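Local structure of signal transduction histidine-protein kinase/phosphatase MprB (Mycobacterium hassiacum, 6BLK) at residues 6-11 with 37-42; 59-64 with 108-113; 68-73 with 80-85. The protein probably phosphorylates a protein histidine with ATP as the sensor kinase of the MprAB two-component system, this chain being its ATP-binding kinase domain. All coordinates share one frame; numbering follows the deposited sequence.

Contact 1: 6-11 with 37-42; sequences HEPVDM and PWQVIG
E7 and G42 exchange two backbone hydrogen bonds, and V9 and V40 exchange two more, which fixes the segments as antiparallel neighbours. In the first pair G42 N lies 2.8 Å from E7 O. In the second, V40 N reaches V9 O at 2.9 Å. The return bond, V9 N to V40 O, is shorter at 2.7 Å yet bent to 136° at the hydrogen. A fifth bond, M11 N to W38 O at 3.0 Å, carries the ladder into the first turn of helix 11-25. Between the bonded pairs Q39 CA sends its hydrogen toward V9 O, 3.2 Å away.

This ladder adds the N-terminal strand 7-10 to strand 30-40 in the sheet of the Bergerat (GHKL) ATPase fold. At the strand's end D10 occupies the N-cap of the following helix, where OD1 makes weak bonds to the backbone N of T12 and E13.

Side-chain contacts fall on two faces. On the face of P8, D10, Q39 and I41, P8 CB packs against the Q39 amide, 3.5 Å from NE2. On that face too, I41 CG2 sits over one face of the H6 imidazole, 3.4 Å from its centroid and 22° off the normal, displaced toward the CD2-NE2 side. H6 reaches it because CG swings anti to the backbone N (chi1 -154°). V9 and V40 point to the other, buried face; V9 reaches S44 and L47 of helix 44-60. M11 CG packs on V40 CG2 at 3.7 Å, and the same CG comes to the W38 indole at its edge, near the ring plane.

Contact 2: 59-64 with 108-113; sequences AKWSPP and SARSMP. With ATP (adenosine-5'-triphosphate), chain E.
W61 and R110 join the end of helix 44-60 to the loop before helix 118-128, the N-box and ATP-lid elements of the Bergerat nucleotide pocket in histidine kinases. Starting at the backbone, W61 CB lies 3.7 Å from ATP N1, and CG is nearest the adenine C2. CD1 turns to the lid, where the A109 methyl covers it. NE1 donates to R110 O at 2.9 Å with 171° at the hydrogen; the oxygen lies in the indole plane and offers a lone pair in its own carbonyl plane, and this straight, in-plane bond helps set the rotation of the ring. Across the indole, CE3 faces C4 and C5 of the adenine while CZ2 is nearest the ribose C2'. The far corner, CH2, touches ATP C3' at 3.4 Å.

Two lid side chains hold opposite faces. A109 CB makes a CH-pi contact on the nucleotide side. M112 SD makes a Met-aromatic contact on the other, 4.0 Å from the centroid of the five-membered ring and 22° off its normal. The same sulfur passes K60 CB, with the two chains running in opposite directions.

K60 then bends at chi3 (68°) and brings its ammonium to the phosphates, where NZ donates to ATP O2B at 2.8 Å. The bond from K60 NZ to P113 O is weak at 3.3 Å. Two waters bridge the same groups. One accepts from K60 NZ and donates to M112 O and ATP O1B. The other accepts from K60 NZ and donates to P113 O and, at 2.7 Å, to ATP O3G.

Contact 3: 68-73 with 80-85; sequences VGVRLY and AELVIT
The beta hairpin of strands 67-76 and 79-85, part of the Bergerat-fold sheet, is joined here by three hydrogen-bonded pairs: G69 with T85, R71 with V83 and Y73 with E81. The short segments run at 177° to each other, very nearly antiparallel. T85 N reaches G69 O at 2.8 Å and G69 N returns to T85 O at 2.9 Å. In the middle pair V83 N approaches R71 O at 2.7 Å, and R71 N closes the ring to V83 O at 2.9 Å. Toward the turn E81 N meets Y73 O at 2.8 Å. Between these pairs the CA hydrogens of L72, L82 and I84 point to carbonyl oxygens across the gap.

At G69 a side chain of the partner strand lends a further oxygen. T85 OG1 stands between its own backbone N and carbonyl carbon (chi1 54°), which sets it above G69. It takes only a weak bond from G69 N at 3.3 Å, 125° at the hydrogen, so this amide hydrogen is shared with the stronger acceptor T85 O.

The two faces differ in chemistry. One carries V70, L72, L82 and I84: V70 CG1 and L82 CD1 lie side by side at 4.1 Å, pointing the same way, and L72 CD2 rests on A80 CB at 3.8 Å. The other carries R71, Y73, E81, V83 and T85; there R71 NH1 bonds T34 OG1 of strand 30-40, and E81 OE2 bonds H150 ND1 of strand 147-154.

Strand 30-40 runs parallel beside 67-76, and strand 147-154 lies antiparallel to 79-85. Over the aliphatic face come helix 11-25, through I15 against V70, L72 and L82, and helix 44-60, through V51, V54 and L55.

Contacts 1 and 3 belong to one sheet, since strands 30-40 and 67-76 are neighbours in it, and they touch directly: W38 CE2 lies 3.4 Å from A80 CB. Both are backbone ladders with aliphatic packing against helix 44-60; contact 3, nearer the middle of the chain, is covered by helix 11-25 as well, whereas peripheral contact 1, with several exposed residues, runs into the start of that helix. Contact 2, a surface contact about 31 Å from contact 1 between centres, has no strand pairing; aromatic, sulfur, water and phosphate interactions join a helix end and a loop around ATP. It meets contact 3 where S62 OG packs on V68 CG2. Helix 44-60 ties all three.

Contact 1: 6-11 with 37-42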
loop_
_atom_site.group_PDB
_atom_site.type_symbol
_atom_site.label_atom_id
_atom_site.label_comp_id
_atom_site.label_asym_id
_atom_site.label_seq_id
_atom_site.Cartn_x
_atom_site.Cartn_y
_atom_site.Cartn_z
ATOM N N HIS A 6 -13.511 7.475 -14.453
ATOM C CA HIS A 6 -14.553 6.941 -13.563
ATOM C C HIS A 6 -15.094 5.687 -14.256
ATOM O O HIS A 6 -16.149 5.722 -14.893
ATOM C CB HIS A 6 -15.649 7.972 -13.322
ATOM C CG HIS A 6 -16.390 7.797 -12.033
ATOM N ND1 HIS A 6 -15.859 8.170 -10.818
ATOM C CD2 HIS A 6 -17.626 7.306 -11.767
ATOM C CE1 HIS A 6 -16.728 7.909 -9.857
ATOM N NE2 HIS A 6 -17.808 7.383 -10.406
ATOM N N GLU A 7 -14.356 4.586 -14.159
ATOM C CA GLU A 7 -14.716 3.323 -14.786
ATOM C C GLU A 7 -14.597 2.178 -13.788
ATOM O O GLU A 7 -13.900 2.297 -12.778
ATOM C CB GLU A 7 -13.810 3.023 -15.991
ATOM C CG GLU A 7 -13.835 4.095 -17.096
ATOM C CD GLU A 7 -15.165 4.168 -17.851
ATOM O OE1 GLU A 7 -15.973 3.220 -17.747
ATOM O OE2 GLU A 7 -15.400 5.178 -18.552
ATOM N N PRO A 8 -15.262 1.053 -14.043
ATOM C CA PRO A 8 -15.104 -0.112 -13.154
ATOM C C PRO A 8 -13.678 -0.632 -13.188
ATOM O O PRO A 8 -13.090 -0.802 -14.260
ATOM C CB PRO A 8 -16.101 -1.137 -13.717
ATOM C CG PRO A 8 -17.023 -0.372 -14.553
ATOM C CD PRO A 8 -16.296 0.820 -15.070
ATOM N N VAL A 9 -13.113 -0.849 -11.993
ATOM C CA VAL A 9 -11.724 -1.286 -11.801
ATOM C C VAL A 9 -11.715 -2.581 -10.985
ATOM O O VAL A 9 -12.187 -2.604 -9.840
ATOM C CB VAL A 9 -10.868 -0.213 -11.105
ATOM C CG1 VAL A 9 -9.480 -0.719 -10.891
ATOM C CG2 VAL A 9 -10.805 1.067 -11.926
ATOM N N ASP A 10 -11.151 -3.646 -11.558
ATOM C CA ASP A 10 -10.986 -4.935 -10.871
ATOM C C ASP A 10 -9.728 -4.888 -10.001
ATOM O O ASP A 10 -8.616 -4.850 -10.510
ATOM C CB ASP A 10 -10.909 -6.025 -11.942
ATOM C CG ASP A 10 -10.725 -7.403 -11.398
ATOM O OD1 ASP A 10 -10.337 -7.566 -10.235
ATOM O OD2 ASP A 10 -10.942 -8.349 -12.188
ATOM N N MET A 11 -9.891 -4.868 -8.677
ATOM C CA MET A 11 -8.742 -4.672 -7.819
ATOM C C MET A 11 -7.832 -5.891 -7.804
ATOM O O MET A 11 -6.645 -5.747 -7.504
ATOM C CB MET A 11 -9.166 -4.331 -6.385
ATOM C CG MET A 11 -9.730 -2.925 -6.207
ATOM S SD MET A 11 -8.556 -1.609 -6.693
ATOM C CE MET A 11 -7.177 -1.864 -5.624
ATOM N N PRO A 37 -12.275 -10.645 -4.263
ATOM C CA PRO A 37 -12.702 -9.874 -5.446
ATOM C C PRO A 37 -13.464 -8.612 -5.063
ATOM O O PRO A 37 -14.510 -8.667 -4.391
ATOM C CB PRO A 37 -13.603 -10.850 -6.211
ATOM C CG PRO A 37 -13.081 -12.220 -5.790
ATOM C CD PRO A 37 -12.683 -12.060 -4.361
ATOM N N TRP A 38 -12.967 -7.485 -5.570
ATOM C CA TRP A 38 -13.474 -6.154 -5.223
ATOM C C TRP A 38 -13.381 -5.217 -6.420
ATOM O O TRP A 38 -12.315 -5.035 -6.996
ATOM C CB TRP A 38 -12.707 -5.572 -4.044
ATOM C CG TRP A 38 -13.360 -4.422 -3.394
ATOM C CD1 TRP A 38 -12.987 -3.095 -3.418
ATOM C CD2 TRP A 38 -14.520 -4.503 -2.576
ATOM N NE1 TRP A 38 -13.887 -2.348 -2.681
ATOM C CE2 TRP A 38 -14.839 -3.189 -2.163
ATOM C CE3 TRP A 38 -15.337 -5.554 -2.177
ATOM C CZ2 TRP A 38 -15.921 -2.918 -1.350
ATOM C CZ3 TRP A 38 -16.411 -5.292 -1.377
ATOM C CH2 TRP A 38 -16.697 -3.970 -0.963
ATOM N N GLN A 39 -14.476 -4.543 -6.729
ATOM C CA GLN A 39 -14.538 -3.611 -7.849
ATOM C C GLN A 39 -14.678 -2.195 -7.300
ATOM O O GLN A 39 -15.521 -1.942 -6.442
ATOM C CB GLN A 39 -15.717 -3.917 -8.782
ATOM C CG GLN A 39 -15.863 -2.910 -9.916
ATOM C CD GLN A 39 -17.180 -3.021 -10.648
ATOM O OE1 GLN A 39 -18.179 -2.419 -10.259
ATOM N NE2 GLN A 39 -17.190 -3.803 -11.705
ATOM N N VAL A 40 -13.808 -1.307 -7.758
ATOM C CA VAL A 40 -13.822 0.102 -7.392
ATOM C C VAL A 40 -14.129 0.887 -8.657
ATOM O O VAL A 40 -13.685 0.509 -9.743
ATOM C CB VAL A 40 -12.468 0.534 -6.793
ATOM C CG1 VAL A 40 -12.434 2.054 -6.570
ATOM C CG2 VAL A 40 -12.177 -0.234 -5.475
ATOM N N ILE A 41 -14.908 1.962 -8.532
ATOM C CA ILE A 41 -15.163 2.851 -9.661
ATOM C C ILE A 41 -14.104 3.939 -9.610
ATOM O O ILE A 41 -13.987 4.655 -8.610
ATOM C CB ILE A 41 -16.581 3.451 -9.616
ATOM C CG1 ILE A 41 -17.662 2.360 -9.477
ATOM C CG2 ILE A 41 -16.820 4.312 -10.872
ATOM C CD1 ILE A 41 -17.711 1.387 -10.606
ATOM N N GLY A 42 -13.313 4.036 -10.654
ATOM C CA GLY A 42 -12.306 5.066 -10.730
ATOM C C GLY A 42 -11.302 4.849 -11.837
ATOM O O GLY A 42 -11.639 4.449 -12.962
#

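Contact 2: 59-64 with 108-113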
loop_
_atom_site.group_PDB
_atom_site.type_symbol
_atom_site.label_atom_id
_atom_site.label_comp_id
_atom_site.label_asym_id
_atom_site.label_seq_id
_atom_site.Cartn_x
_atom_site.Cartn_y
_atom_site.Cartn_z
ATOM N N ALA A 59 8.852 -3.491 -0.104
ATOM C CA ALA A 59 10.010 -4.250 -0.573
ATOM C C ALA A 59 11.313 -3.574 -0.168
ATOM O O ALA A 59 12.249 -4.242 0.287
ATOM C CB ALA A 59 9.961 -4.437 -2.091
ATOM N N LYS A 60 11.384 -2.252 -0.300
ATOM C CA LYS A 60 12.652 -1.552 -0.084
ATOM C C LYS A 60 13.186 -1.835 1.303
ATOM O O LYS A 60 14.391 -2.110 1.485
ATOM C CB LYS A 60 12.489 -0.034 -0.280
ATOM C CG LYS A 60 12.504 0.395 -1.728
ATOM C CD LYS A 60 12.050 1.853 -1.883
ATOM C CE LYS A 60 13.035 2.823 -1.294
ATOM N NZ LYS A 60 12.622 4.281 -1.421
ATOM N N TRP A 61 12.304 -1.767 2.295
ATOM C CA TRP A 61 12.685 -1.890 3.690
ATOM C C TRP A 61 12.404 -3.284 4.260
ATOM O O TRP A 61 12.473 -3.466 5.476
ATOM C CB TRP A 61 12.022 -0.778 4.502
ATOM C CG TRP A 61 12.691 0.555 4.217
ATOM C CD1 TRP A 61 13.900 0.975 4.688
ATOM C CD2 TRP A 61 12.200 1.623 3.381
ATOM N NE1 TRP A 61 14.197 2.229 4.195
ATOM C CE2 TRP A 61 13.162 2.653 3.400
ATOM C CE3 TRP A 61 11.032 1.803 2.627
ATOM C CZ2 TRP A 61 13.008 3.832 2.681
ATOM C CZ3 TRP A 61 10.877 2.981 1.919
ATOM C CH2 TRP A 61 11.857 3.980 1.952
ATOM N N SER A 62 12.123 -4.241 3.424
ATOM C CA SER A 62 12.026 -5.648 3.832
ATOM C C SER A 62 13.414 -6.215 4.073
ATOM O O SER A 62 14.297 -6.029 3.232
ATOM C CB SER A 62 11.388 -6.493 2.760
ATOM O OG SER A 62 9.970 -6.421 2.773
ATOM N N PRO A 63 13.592 -6.986 5.139
ATOM C CA PRO A 63 14.844 -7.726 5.290
ATOM C C PRO A 63 14.990 -8.783 4.214
ATOM O O PRO A 63 14.032 -9.166 3.537
ATOM C CB PRO A 63 14.724 -8.334 6.696
ATOM C CG PRO A 63 13.287 -8.510 6.922
ATOM C CD PRO A 63 12.634 -7.327 6.210
ATOM N N PRO A 64 16.202 -9.289 3.998
ATOM C CA PRO A 64 16.355 -10.383 3.040
ATOM C C PRO A 64 15.501 -11.565 3.457
ATOM O O PRO A 64 15.474 -11.948 4.630
ATOM C CB PRO A 64 17.855 -10.705 3.113
ATOM C CG PRO A 64 18.434 -9.552 3.700
ATOM C CD PRO A 64 17.481 -8.941 4.612
ATOM N N SER A 108 13.969 5.870 11.492
ATOM C CA SER A 108 13.996 4.440 11.832
ATOM C C SER A 108 14.352 3.552 10.652
ATOM O O SER A 108 14.695 2.379 10.851
ATOM C CB SER A 108 12.628 3.975 12.375
ATOM O OG SER A 108 12.281 4.619 13.595
ATOM N N ALA A 109 14.245 4.067 9.438
ATOM C CA ALA A 109 14.437 3.290 8.228
ATOM C C ALA A 109 15.741 3.713 7.575
ATOM O O ALA A 109 16.086 4.897 7.577
ATOM C CB ALA A 109 13.264 3.491 7.263
ATOM N N ARG A 110 16.467 2.749 7.018
ATOM C CA ARG A 110 17.772 3.076 6.454
ATOM C C ARG A 110 17.607 3.959 5.220
ATOM O O ARG A 110 16.620 3.860 4.480
ATOM C CB ARG A 110 18.555 1.801 6.137
ATOM C CG ARG A 110 18.169 1.049 4.890
ATOM C CD ARG A 110 19.188 -0.072 4.649
ATOM N NE ARG A 110 18.915 -0.824 3.428
ATOM C CZ ARG A 110 19.423 -0.542 2.229
ATOM N NH1 ARG A 110 20.243 0.494 2.064
ATOM N NH2 ARG A 110 19.106 -1.307 1.185
ATOM N N SER A 111 18.553 4.873 5.033
ATOM C CA SER A 111 18.453 5.839 3.949
ATOM C C SER A 111 18.659 5.158 2.608
ATOM O O SER A 111 19.652 4.447 2.401
ATOM C CB SER A 111 19.483 6.964 4.132
ATOM O OG SER A 111 19.349 7.968 3.125
ATOM N N MET A 112 17.727 5.402 1.693
ATOM C CA MET A 112 17.705 4.811 0.373
ATOM C C MET A 112 17.343 5.857 -0.657
ATOM O O MET A 112 16.666 6.842 -0.338
ATOM C CB MET A 112 16.717 3.645 0.282
ATOM C CG MET A 112 17.052 2.491 1.220
ATOM S SD MET A 112 15.868 1.155 1.076
ATOM C CE MET A 112 16.347 0.446 -0.512
ATOM N N PRO A 113 17.790 5.691 -1.894
ATOM C CA PRO A 113 17.429 6.651 -2.939
ATOM C C PRO A 113 15.921 6.760 -3.054
ATOM O O PRO A 113 15.204 5.769 -2.946
ATOM C CB PRO A 113 18.049 6.055 -4.207
ATOM C CG PRO A 113 19.211 5.255 -3.701
ATOM C CD PRO A 113 18.787 4.710 -2.366
HETATM P PG ATP E . 9.791 7.661 -3.419
HETATM O O1G ATP E . 8.658 6.788 -2.913
HETATM O O2G ATP E . 9.452 9.104 -3.823
HETATM O O3G ATP E . 10.718 6.971 -4.405
HETATM P PB ATP E . 10.537 7.273 -0.614
HETATM O O1B ATP E . 11.717 7.749 0.214
HETATM O O2B ATP E . 10.296 5.823 -0.854
HETATM O O3B ATP E . 10.728 7.903 -2.108
HETATM P PA ATP E . 7.788 7.462 0.397
HETATM O O1A ATP E . 6.815 8.636 0.327
HETATM O O2A ATP E . 7.434 6.204 -0.356
HETATM O O3A ATP E . 9.227 8.081 -0.066
HETATM O "O5'" ATP E . 8.075 7.185 1.915
HETATM C "C5'" ATP E . 8.460 8.240 2.780
HETATM C "C4'" ATP E . 9.423 7.684 3.822
HETATM O "O4'" ATP E . 8.642 6.896 4.728
HETATM C "C3'" ATP E . 10.554 6.770 3.336
HETATM O "O3'" ATP E . 11.721 7.513 2.920
HETATM C "C2'" ATP E . 10.812 5.951 4.586
HETATM O "O2'" ATP E . 11.606 6.675 5.544
HETATM C "C1'" ATP E . 9.431 5.805 5.185
HETATM N N9 ATP E . 8.734 4.573 4.771
HETATM C C8 ATP E . 7.702 4.442 3.869
HETATM N N7 ATP E . 7.298 3.142 3.803
HETATM C C5 ATP E . 8.074 2.453 4.669
HETATM C C6 ATP E . 8.118 1.067 5.079
HETATM N N6 ATP E . 7.289 0.189 4.497
HETATM N N1 ATP E . 9.020 0.725 5.998
HETATM C C2 ATP E . 9.857 1.619 6.554
HETATM N N3 ATP E . 9.856 2.922 6.240
HETATM C C4 ATP E . 8.983 3.382 5.314
HETATM O O HOH W 1 13.904 6.288 0.311
HETATM O O HOH W 2 12.697 5.133 -4.014
#

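Contact 3: 68-73 with 80-85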
loop_
_atom_site.group_PDB
_atom_site.type_symbol
_atom_site.label_atom_id
_atom_site.label_comp_id
_atom_site.label_asym_id
_atom_site.label_seq_id
_atom_site.Cartn_x
_atom_site.Cartn_y
_atom_site.Cartn_z
ATOM N N VAL A 68 6.068 -10.141 2.794
ATOM C CA VAL A 68 5.208 -8.982 2.596
ATOM C C VAL A 68 3.786 -9.495 2.434
ATOM O O VAL A 68 3.519 -10.349 1.585
ATOM C CB VAL A 68 5.666 -8.153 1.381
ATOM C CG1 VAL A 68 4.586 -7.105 0.985
ATOM C CG2 VAL A 68 7.026 -7.479 1.651
ATOM N N GLY A 69 2.879 -9.005 3.278
ATOM C CA GLY A 69 1.498 -9.425 3.246
ATOM C C GLY A 69 0.693 -8.410 2.443
ATOM O O GLY A 69 0.894 -7.218 2.576
ATOM N N VAL A 70 -0.179 -8.932 1.590
ATOM C CA VAL A 70 -1.015 -8.121 0.717
ATOM C C VAL A 70 -2.418 -8.685 0.871
ATOM O O VAL A 70 -2.738 -9.738 0.308
ATOM C CB VAL A 70 -0.576 -8.164 -0.748
ATOM C CG1 VAL A 70 -1.438 -7.262 -1.572
ATOM C CG2 VAL A 70 0.919 -7.836 -0.894
ATOM N N ARG A 71 -3.249 -8.016 1.649
ATOM C CA ARG A 71 -4.531 -8.576 2.041
ATOM C C ARG A 71 -5.622 -7.579 1.719
ATOM O O ARG A 71 -5.499 -6.398 2.016
ATOM C CB ARG A 71 -4.587 -8.932 3.535
ATOM C CG ARG A 71 -3.305 -9.529 4.148
ATOM C CD ARG A 71 -3.136 -11.001 3.958
ATOM N NE ARG A 71 -1.946 -11.487 4.658
ATOM C CZ ARG A 71 -1.420 -12.693 4.475
ATOM N NH1 ARG A 71 -1.977 -13.540 3.617
ATOM N NH2 ARG A 71 -0.345 -13.054 5.158
ATOM N N LEU A 72 -6.682 -8.057 1.100
ATOM C CA LEU A 72 -7.816 -7.201 0.789
ATOM C C LEU A 72 -9.061 -7.966 1.203
ATOM O O LEU A 72 -9.345 -9.044 0.669
ATOM C CB LEU A 72 -7.849 -6.792 -0.697
ATOM C CG LEU A 72 -8.869 -5.730 -1.099
ATOM C CD1 LEU A 72 -8.474 -5.143 -2.444
ATOM C CD2 LEU A 72 -10.216 -6.362 -1.194
ATOM N N TYR A 73 -9.793 -7.410 2.162
ATOM C CA TYR A 73 -11.008 -8.018 2.671
ATOM C C TYR A 73 -12.104 -6.977 2.698
ATOM O O TYR A 73 -11.847 -5.815 3.001
ATOM C CB TYR A 73 -10.801 -8.554 4.076
ATOM C CG TYR A 73 -10.007 -9.820 4.162
ATOM C CD1 TYR A 73 -10.581 -11.040 3.822
ATOM C CD2 TYR A 73 -8.698 -9.809 4.602
ATOM C CE1 TYR A 73 -9.849 -12.221 3.919
ATOM C CE2 TYR A 73 -7.980 -10.951 4.693
ATOM C CZ TYR A 73 -8.543 -12.152 4.350
ATOM O OH TYR A 73 -7.752 -13.290 4.483
ATOM N N ALA A 80 -13.966 -2.106 1.327
ATOM C CA ALA A 80 -12.973 -3.122 1.577
ATOM C C ALA A 80 -11.695 -2.430 2.012
ATOM O O ALA A 80 -11.515 -1.230 1.816
ATOM C CB ALA A 80 -12.686 -3.985 0.346
ATOM N N GLU A 81 -10.853 -3.194 2.666
ATOM C CA GLU A 81 -9.617 -2.679 3.212
ATOM C C GLU A 81 -8.464 -3.468 2.626
ATOM O O GLU A 81 -8.442 -4.696 2.731
ATOM C CB GLU A 81 -9.628 -2.782 4.740
ATOM C CG GLU A 81 -8.463 -2.122 5.399
ATOM C CD GLU A 81 -8.336 -2.487 6.881
ATOM O OE1 GLU A 81 -8.826 -3.565 7.277
ATOM O OE2 GLU A 81 -7.727 -1.707 7.648
ATOM N N LEU A 82 -7.491 -2.749 2.074
ATOM C CA LEU A 82 -6.244 -3.315 1.583
ATOM C C LEU A 82 -5.193 -3.038 2.642
ATOM O O LEU A 82 -4.993 -1.889 3.038
ATOM C CB LEU A 82 -5.854 -2.708 0.232
ATOM C CG LEU A 82 -4.448 -2.939 -0.335
ATOM C CD1 LEU A 82 -4.190 -4.383 -0.708
ATOM C CD2 LEU A 82 -4.255 -2.059 -1.573
ATOM N N VAL A 83 -4.537 -4.078 3.101
ATOM C CA VAL A 83 -3.483 -3.928 4.098
ATOM C C VAL A 83 -2.232 -4.538 3.522
ATOM O O VAL A 83 -2.210 -5.735 3.198
ATOM C CB VAL A 83 -3.836 -4.572 5.447
ATOM C CG1 VAL A 83 -2.772 -4.231 6.478
ATOM C CG2 VAL A 83 -5.169 -4.100 5.941
ATOM N N ILE A 84 -1.191 -3.725 3.403
ATOM C CA ILE A 84 0.115 -4.168 2.912
ATOM C C ILE A 84 1.120 -4.072 4.063
ATOM O O ILE A 84 1.260 -3.024 4.715
ATOM C CB ILE A 84 0.572 -3.360 1.691
ATOM C CG1 ILE A 84 -0.315 -3.673 0.483
ATOM C CG2 ILE A 84 2.040 -3.640 1.373
ATOM C CD1 ILE A 84 -0.228 -2.682 -0.654
ATOM N N THR A 85 1.764 -5.195 4.363
ATOM C CA THR A 85 2.561 -5.314 5.566
ATOM C C THR A 85 3.946 -5.819 5.216
ATOM O O THR A 85 4.134 -6.586 4.264
ATOM C CB THR A 85 1.969 -6.286 6.616
ATOM O OG1 THR A 85 1.740 -7.560 6.005
ATOM C CG2 THR A 85 0.709 -5.777 7.209
#